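Putative hemin transport system, substrate-binding protein (Burkholderia cenocepacia J2315, PDB 5GIZ) binds heme in the periplasm and probably hands it to the membrane transporter of a bacterial heme-uptake system. Local coordinates at residues A[170-175]-A[189-194]; A[153-156]-A[162-165]; A[205-210]-A[221-226]. All coordinates share one frame; numbering follows the deposited sequence.

All three contacts belong to the lobe built round the mixed sheet that includes strands 151-159, 162-166, 191-193 and 206-210. Contact 2 is the middle one, its centre about 8 Å from that of contact 1 and about 9 Å from that of contact 3, while the centres of contacts 1 and 3 are about 16 Å apart and their nearest atoms about 6 Å. Probable backbone hydrogen bonds tie contact 2 to both neighbours. This model holds no heme, but Ala171, Ala172 and Tyr191 of contact 1 bind heme in another structure of this protein. The Tyr191 side chain lies about 10 Å from that of Tyr53, the axial iron ligand, and about 3 Å from that of Phe154 in contact 2.

Contact 1: A[170-175]-A[189-194]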
loop_
_atom_site.group_PDB
_atom_site.type_symbol
_atom_site.label_atom_id
_atom_site.label_comp_id
_atom_site.label_asym_id
_atom_site.label_seq_id
_atom_site.Cartn_x
_atom_site.Cartn_y
_atom_site.Cartn_z
ATOM N N THR A 170 -5.945 6.388 7.114
ATOM C CA THR A 170 -5.802 5.612 5.870
ATOM C C THR A 170 -4.360 5.729 5.342
ATOM O O THR A 170 -3.623 6.702 5.596
ATOM C CB THR A 170 -6.747 6.048 4.756
ATOM O OG1 THR A 170 -6.480 7.427 4.441
ATOM C CG2 THR A 170 -8.165 5.878 5.150
ATOM N N ALA A 171 -3.993 4.757 4.492
ATOM C CA ALA A 171 -2.709 4.799 3.800
ATOM C C ALA A 171 -2.639 6.062 2.949
ATOM O O ALA A 171 -1.623 6.730 2.900
ATOM C CB ALA A 171 -2.549 3.556 2.904
ATOM N N ALA A 172 -3.717 6.341 2.205
ATOM C CA ALA A 172 -3.738 7.496 1.331
ATOM C C ALA A 172 -3.524 8.823 2.082
ATOM O O ALA A 172 -2.782 9.680 1.626
ATOM C CB ALA A 172 -5.055 7.549 0.560
ATOM N N ASP A 173 -4.192 8.994 3.222
ATOM C CA ASP A 173 -4.018 10.200 4.040
ATOM C C ASP A 173 -2.522 10.385 4.403
ATOM O O ASP A 173 -1.949 11.446 4.281
ATOM C CB ASP A 173 -4.858 10.090 5.315
ATOM C CG ASP A 173 -4.801 11.331 6.146
ATOM O OD1 ASP A 173 -5.592 12.257 5.888
ATOM O OD2 ASP A 173 -3.944 11.360 7.054
ATOM N N ALA A 174 -1.889 9.302 4.832
ATOM C CA ALA A 174 -0.497 9.348 5.220
ATOM C C ALA A 174 0.402 9.683 4.033
ATOM O O ALA A 174 1.304 10.486 4.121
ATOM C CB ALA A 174 -0.075 8.026 5.836
ATOM N N MET A 175 0.108 9.089 2.887
ATOM C CA MET A 175 0.941 9.338 1.711
ATOM C C MET A 175 0.851 10.781 1.193
ATOM O O MET A 175 1.863 11.424 0.883
ATOM C CB MET A 175 0.636 8.383 0.581
ATOM C CG MET A 175 1.001 6.953 0.882
ATOM S SD MET A 175 2.761 6.673 1.132
ATOM C CE MET A 175 3.421 7.004 -0.510
ATOM N N ASP A 189 -12.733 9.075 9.701
ATOM C CA ASP A 189 -11.725 8.043 9.478
ATOM C C ASP A 189 -12.175 7.056 8.414
ATOM O O ASP A 189 -13.377 6.848 8.212
ATOM C CB ASP A 189 -11.451 7.281 10.764
ATOM C CG ASP A 189 -10.851 8.171 11.821
ATOM O OD1 ASP A 189 -10.274 9.230 11.466
ATOM O OD2 ASP A 189 -10.993 7.841 13.015
ATOM N N HIS A 190 -11.182 6.414 7.794
ATOM C CA HIS A 190 -11.375 5.343 6.845
ATOM C C HIS A 190 -12.018 5.854 5.597
ATOM O O HIS A 190 -11.802 7.023 5.234
ATOM C CB HIS A 190 -12.077 4.146 7.496
ATOM C CG HIS A 190 -11.472 3.805 8.823
ATOM N ND1 HIS A 190 -10.121 3.557 8.962
ATOM C CD2 HIS A 190 -11.996 3.771 10.066
ATOM C CE1 HIS A 190 -9.847 3.356 10.238
ATOM N NE2 HIS A 190 -10.969 3.469 10.927
ATOM N N TYR A 191 -12.686 4.981 4.868
ATOM C CA TYR A 191 -13.272 5.346 3.581
ATOM C C TYR A 191 -14.740 5.674 3.757
ATOM O O TYR A 191 -15.423 5.042 4.570
ATOM C CB TYR A 191 -13.045 4.202 2.579
ATOM C CG TYR A 191 -11.619 4.134 2.055
ATOM C CD1 TYR A 191 -11.243 4.945 1.004
ATOM C CD2 TYR A 191 -10.664 3.263 2.590
ATOM C CE1 TYR A 191 -9.972 4.906 0.496
ATOM C CE2 TYR A 191 -9.371 3.231 2.089
ATOM C CZ TYR A 191 -9.042 4.073 1.039
ATOM O OH TYR A 191 -7.791 4.103 0.451
ATOM N N LYS A 192 -15.263 6.642 3.010
ATOM C CA LYS A 192 -16.689 6.926 3.014
ATOM C C LYS A 192 -17.127 7.356 1.608
ATOM O O LYS A 192 -16.312 7.954 0.873
ATOM C CB LYS A 192 -16.990 7.977 4.106
ATOM C CG LYS A 192 -17.831 9.175 3.701
ATOM C CD LYS A 192 -17.565 10.425 4.547
ATOM C CE LYS A 192 -17.757 10.228 6.034
ATOM N NZ LYS A 192 -19.187 10.000 6.356
ATOM N N PRO A 193 -18.374 7.017 1.202
ATOM C CA PRO A 193 -18.921 7.536 -0.058
ATOM C C PRO A 193 -18.970 9.047 -0.057
ATOM O O PRO A 193 -19.425 9.662 0.926
ATOM C CB PRO A 193 -20.327 6.937 -0.111
ATOM C CG PRO A 193 -20.189 5.652 0.631
ATOM C CD PRO A 193 -19.246 5.958 1.770
ATOM N N LEU A 194 -18.497 9.636 -1.147
ATOM C CA LEU A 194 -18.389 11.066 -1.289
ATOM C C LEU A 194 -19.687 11.676 -1.758
ATOM O O LEU A 194 -20.168 11.338 -2.818
ATOM C CB LEU A 194 -17.293 11.387 -2.317
ATOM C CG LEU A 194 -16.985 12.849 -2.600
ATOM C CD1 LEU A 194 -16.349 13.574 -1.417
ATOM C CD2 LEU A 194 -16.122 12.911 -3.873
#
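Thr170 sets its methyl over one face of the Tyr191 ring, displaced toward the rim, with Thr170 CG2 4.2 Å from Tyr191 CE2. At the phenol end of the same ring, Tyr191 OH comes to 4.4 Å from Ala172 CB, a loose touch. The imidazole of His190 is turned to other company: Asp189 CB, from its own segment, lies over one of its faces, and His190 meets Thr170 through its backbone instead, Thr170 CG2 standing 3.7 Å from His190 CA. No hydrogen bond crosses between 170-175 and 189-194. Thr170 is the N-cap of helix 171-178, and its OG1 accepts from Asp173 N at 3.0 Å with an N-H...O angle of 159°. OG1 is also hydrogen-bonded to Gly167 O, a second grip on a buried hydroxyl. These two bonds hold the torsion: with OG1 between the backbone N and the carbonyl carbon (chi1 60°), CG2 falls beside the backbone N, on the side of Tyr191. The contact joins the N-terminal end of helix 171-178 to strand 191-193 of the sheet, at a wall of the heme pocket of this periplasmic binding protein: Ala171, Ala172 and Tyr191 all bind heme in another structure of it. Phe154 and Leu156 of strand 151-159 also pack against the tyrosine, and the Asp173 carboxylate is engaged elsewhere, in a salt bridge with Arg177.

Contact 2: A[153-156]-A[162-165]; sequences LFVL and QALV
Val155 and Val165 form an antiparallel non-hydrogen-bonded pair, CA to CA 4.6 Å, in the hairpin of strands 151-159 and 162-166, whose short segments diverge strongly, with 108° between their directions. Next to the pair, Leu156 N donates to Leu164 O at 2.9 Å, the carbonyl pointing almost straight at the donor (C=O...N 168°). Val165 CA sits 3.3 Å from Phe154 O in a CA-H...O contact. One face of the hairpin carries Leu153, Val155, Ala163 and Val165. Leu153 CD1 lies slantwise against Val165 CG1 at 3.8 Å, and Val155 CG1 reaches Ala163 CB at 4.1 Å. In Val155 it is the branch anti to the backbone N (chi1 174°) that faces the alanine, while CG2 is turned to Val165 CG1. On the other face Leu156 and Leu164 run alongside each other in the same direction, their CD2 atoms 4.0 Å apart. Val155 also packs on Val207 and Ile209 of strand 206-210, which helps bury its face of the hairpin. The side chains are held together by apolar contact and burial, and the direct polar link between the two segments is the backbone bond.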
loop_
_atom_site.group_PDB
_atom_site.type_symbol
_atom_site.label_atom_id
_atom_site.label_comp_id
_atom_site.label_asym_id
_atom_site.label_seq_id
_atom_site.Cartn_x
_atom_site.Cartn_y
_atom_site.Cartn_z
ATOM N N LEU A 153 -7.581 14.967 -2.996
ATOM C CA LEU A 153 -8.658 13.993 -2.781
ATOM C C LEU A 153 -8.160 12.676 -3.323
ATOM O O LEU A 153 -7.806 12.632 -4.492
ATOM C CB LEU A 153 -9.840 14.419 -3.613
ATOM C CG LEU A 153 -11.022 13.445 -3.597
ATOM C CD1 LEU A 153 -11.660 13.408 -2.240
ATOM C CD2 LEU A 153 -12.020 13.820 -4.701
ATOM N N PHE A 154 -8.187 11.637 -2.493
ATOM C CA PHE A 154 -7.923 10.273 -2.922
ATOM C C PHE A 154 -9.189 9.473 -3.115
ATOM O O PHE A 154 -9.933 9.275 -2.188
ATOM C CB PHE A 154 -6.974 9.490 -1.968
ATOM C CG PHE A 154 -6.687 8.102 -2.478
ATOM C CD1 PHE A 154 -5.878 7.926 -3.548
ATOM C CD2 PHE A 154 -7.338 6.999 -1.965
ATOM C CE1 PHE A 154 -5.637 6.679 -4.103
ATOM C CE2 PHE A 154 -7.087 5.743 -2.525
ATOM C CZ PHE A 154 -6.278 5.602 -3.583
ATOM N N VAL A 155 -9.399 9.065 -4.342
ATOM C CA VAL A 155 -10.466 8.162 -4.730
ATOM C C VAL A 155 -9.932 6.738 -4.781
ATOM O O VAL A 155 -9.060 6.433 -5.608
ATOM C CB VAL A 155 -10.970 8.520 -6.130
ATOM C CG1 VAL A 155 -12.005 7.486 -6.613
ATOM C CG2 VAL A 155 -11.550 9.947 -6.114
ATOM N N LEU A 156 -10.556 5.860 -3.988
ATOM C CA LEU A 156 -10.244 4.438 -4.062
ATOM C C LEU A 156 -10.966 3.785 -5.240
ATOM O O LEU A 156 -10.368 3.076 -6.030
ATOM C CB LEU A 156 -10.656 3.747 -2.762
ATOM C CG LEU A 156 -10.330 2.241 -2.690
ATOM C CD1 LEU A 156 -8.834 2.001 -2.897
ATOM C CD2 LEU A 156 -10.809 1.662 -1.379
ATOM N N GLN A 162 -20.867 7.539 -7.648
ATOM C CA GLN A 162 -20.344 7.951 -6.327
ATOM C C GLN A 162 -18.962 7.412 -6.022
ATOM O O GLN A 162 -18.761 6.217 -5.914
ATOM C CB GLN A 162 -21.306 7.585 -5.213
ATOM C CG GLN A 162 -20.976 8.293 -3.921
ATOM C CD GLN A 162 -22.151 8.301 -2.974
ATOM O OE1 GLN A 162 -22.485 9.337 -2.390
ATOM N NE2 GLN A 162 -22.774 7.143 -2.807
ATOM N N ALA A 163 -18.020 8.331 -5.764
ATOM C CA ALA A 163 -16.670 7.930 -5.421
ATOM C C ALA A 163 -16.582 7.533 -3.959
ATOM O O ALA A 163 -17.248 8.160 -3.095
ATOM C CB ALA A 163 -15.711 9.084 -5.657
ATOM N N LEU A 164 -15.751 6.549 -3.673
ATOM C CA LEU A 164 -15.377 6.191 -2.293
ATOM C C LEU A 164 -14.013 6.839 -2.017
ATOM O O LEU A 164 -13.069 6.587 -2.765
ATOM C CB LEU A 164 -15.302 4.673 -2.176
ATOM C CG LEU A 164 -15.082 4.130 -0.769
ATOM C CD1 LEU A 164 -16.376 4.228 0.022
ATOM C CD2 LEU A 164 -14.594 2.697 -0.804
ATOM N N VAL A 165 -13.934 7.652 -0.958
ATOM C CA VAL A 165 -12.765 8.504 -0.731
ATOM C C VAL A 165 -12.155 8.293 0.653
ATOM O O VAL A 165 -12.839 7.869 1.571
ATOM C CB VAL A 165 -13.113 9.992 -0.940
ATOM C CG1 VAL A 165 -13.596 10.197 -2.363
ATOM C CG2 VAL A 165 -14.165 10.461 0.083
#

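Contact 3: A[205-210]-A[221-226]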
loop_
_atom_site.group_PDB
_atom_site.type_symbol
_atom_site.label_atom_id
_atom_site.label_comp_id
_atom_site.label_asym_id
_atom_site.label_seq_id
_atom_site.Cartn_x
_atom_site.Cartn_y
_atom_site.Cartn_z
ATOM N N ASP A 205 -7.546 20.418 -4.944
ATOM C CA ASP A 205 -6.672 20.938 -5.980
ATOM C C ASP A 205 -6.207 19.871 -6.946
ATOM O O ASP A 205 -5.950 20.159 -8.067
ATOM C CB ASP A 205 -5.455 21.638 -5.358
ATOM C CG ASP A 205 -5.851 22.697 -4.357
ATOM O OD1 ASP A 205 -6.760 23.474 -4.723
ATOM O OD2 ASP A 205 -5.353 22.778 -3.203
ATOM N N VAL A 206 -6.118 18.623 -6.488
ATOM C CA VAL A 206 -5.710 17.487 -7.332
ATOM C C VAL A 206 -6.549 16.303 -6.939
ATOM O O VAL A 206 -6.859 16.124 -5.746
ATOM C CB VAL A 206 -4.229 17.078 -7.090
ATOM C CG1 VAL A 206 -3.720 15.950 -8.037
ATOM C CG2 VAL A 206 -3.293 18.272 -7.238
ATOM N N VAL A 207 -6.973 15.515 -7.902
ATOM C CA VAL A 207 -7.558 14.222 -7.623
ATOM C C VAL A 207 -6.504 13.150 -7.861
ATOM O O VAL A 207 -5.944 13.033 -8.947
ATOM C CB VAL A 207 -8.756 13.941 -8.528
ATOM C CG1 VAL A 207 -9.301 12.581 -8.260
ATOM C CG2 VAL A 207 -9.830 15.021 -8.390
ATOM N N LEU A 208 -6.281 12.338 -6.836
ATOM C CA LEU A 208 -5.357 11.232 -6.835
ATOM C C LEU A 208 -6.194 9.964 -6.862
ATOM O O LEU A 208 -7.185 9.836 -6.158
ATOM C CB LEU A 208 -4.538 11.250 -5.554
ATOM C CG LEU A 208 -3.478 10.164 -5.346
ATOM C CD1 LEU A 208 -2.395 10.265 -6.428
ATOM C CD2 LEU A 208 -2.872 10.287 -3.943
ATOM N N ILE A 209 -5.772 9.037 -7.683
ATOM C CA ILE A 209 -6.493 7.769 -7.869
ATOM C C ILE A 209 -5.487 6.692 -8.222
ATOM O O ILE A 209 -4.441 6.950 -8.838
ATOM C CB ILE A 209 -7.592 7.947 -8.947
ATOM C CG1 ILE A 209 -8.533 6.748 -8.998
ATOM C CG2 ILE A 209 -7.001 8.209 -10.290
ATOM C CD1 ILE A 209 -9.733 7.025 -9.874
ATOM N N SER A 210 -5.777 5.449 -7.872
ATOM C CA SER A 210 -4.917 4.386 -8.334
ATOM C C SER A 210 -5.151 4.116 -9.835
ATOM O O SER A 210 -6.215 4.412 -10.376
ATOM C CB SER A 210 -5.077 3.100 -7.540
ATOM O OG SER A 210 -6.358 2.544 -7.779
ATOM N N ALA A 221 -11.268 11.338 -18.518
ATOM C CA ALA A 221 -12.470 12.159 -18.848
ATOM C C ALA A 221 -13.674 11.645 -18.033
ATOM O O ALA A 221 -14.438 12.419 -17.444
ATOM C CB ALA A 221 -12.753 12.097 -20.330
ATOM N N ALA A 222 -13.803 10.329 -17.956
ATOM C CA ALA A 222 -14.844 9.725 -17.138
ATOM C C ALA A 222 -14.787 10.113 -15.667
ATOM O O ALA A 222 -15.785 10.435 -15.026
ATOM C CB ALA A 222 -14.799 8.209 -17.293
ATOM N N LEU A 223 -13.580 10.087 -15.123
ATOM C CA LEU A 223 -13.390 10.484 -13.758
ATOM C C LEU A 223 -13.820 11.946 -13.558
ATOM O O LEU A 223 -14.423 12.280 -12.528
ATOM C CB LEU A 223 -11.906 10.363 -13.400
ATOM C CG LEU A 223 -11.503 10.761 -11.973
ATOM C CD1 LEU A 223 -12.185 9.918 -10.915
ATOM C CD2 LEU A 223 -9.978 10.697 -11.881
ATOM N N LEU A 224 -13.406 12.818 -14.461
ATOM C CA LEU A 224 -13.650 14.274 -14.303
ATOM C C LEU A 224 -15.117 14.634 -14.533
ATOM O O LEU A 224 -15.593 15.673 -14.068
ATOM C CB LEU A 224 -12.719 15.098 -15.225
ATOM C CG LEU A 224 -11.236 15.110 -14.766
ATOM C CD1 LEU A 224 -10.337 15.749 -15.825
ATOM C CD2 LEU A 224 -11.061 15.855 -13.444
ATOM N N ALA A 225 -15.831 13.749 -15.207
ATOM C CA ALA A 225 -17.272 13.900 -15.406
ATOM C C ALA A 225 -18.122 13.336 -14.263
ATOM O O ALA A 225 -19.341 13.542 -14.243
ATOM C CB ALA A 225 -17.648 13.226 -16.691
ATOM N N THR A 226 -17.512 12.616 -13.338
ATOM C CA THR A 226 -18.174 12.201 -12.082
ATOM C C THR A 226 -18.935 13.415 -11.495
ATOM O O THR A 226 -18.387 14.536 -11.447
ATOM C CB THR A 226 -17.142 11.689 -11.052
ATOM O OG1 THR A 226 -16.495 10.529 -11.570
ATOM C CG2 THR A 226 -17.814 11.308 -9.683
#
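This is apolar helix-on-sheet packing, in which one leucine of helix 220-225 sits on two residues of strand 206-210. The two segments belong to a beta-alpha-beta crossover: strand 206-210 leads through helices 211-217 and 220-225, then helix 233-237, to strand 240-243, its parallel neighbour in the sheet. Alternate strand residues, Val207 and Ile209, point at the helix, while Leu208 between them turns to the opposite side. Leu223 answers both with its forked end. Its CG is anti to the backbone N (chi1 179°), which extends the fork toward Val207 and Ile209. Leu223 CD1 meets Ile209 CD1 tip to tip at 3.9 Å. The other branch, Leu223 CD2, passes Val207 CG1 at 4.1 Å, the two side chains running past each other in opposite senses, and also comes within 4.2 Å of Ile209 CD1. All three residues are buried, and Leu214 and Val217 of helix 211-217 and Val240 of the next strand also pack round the leucine. His158, which binds heme in another structure of this protein, touches Leu223 and is hydrogen-bonded through NE2 to Thr226 OG1. Leu223 O takes two bonds from Thr226, both from the same face of its carbonyl plane: Thr226 N at 3.2 Å, and Thr226 OG1 at 2.9 Å, the hydroxyl lying 37° above that plane.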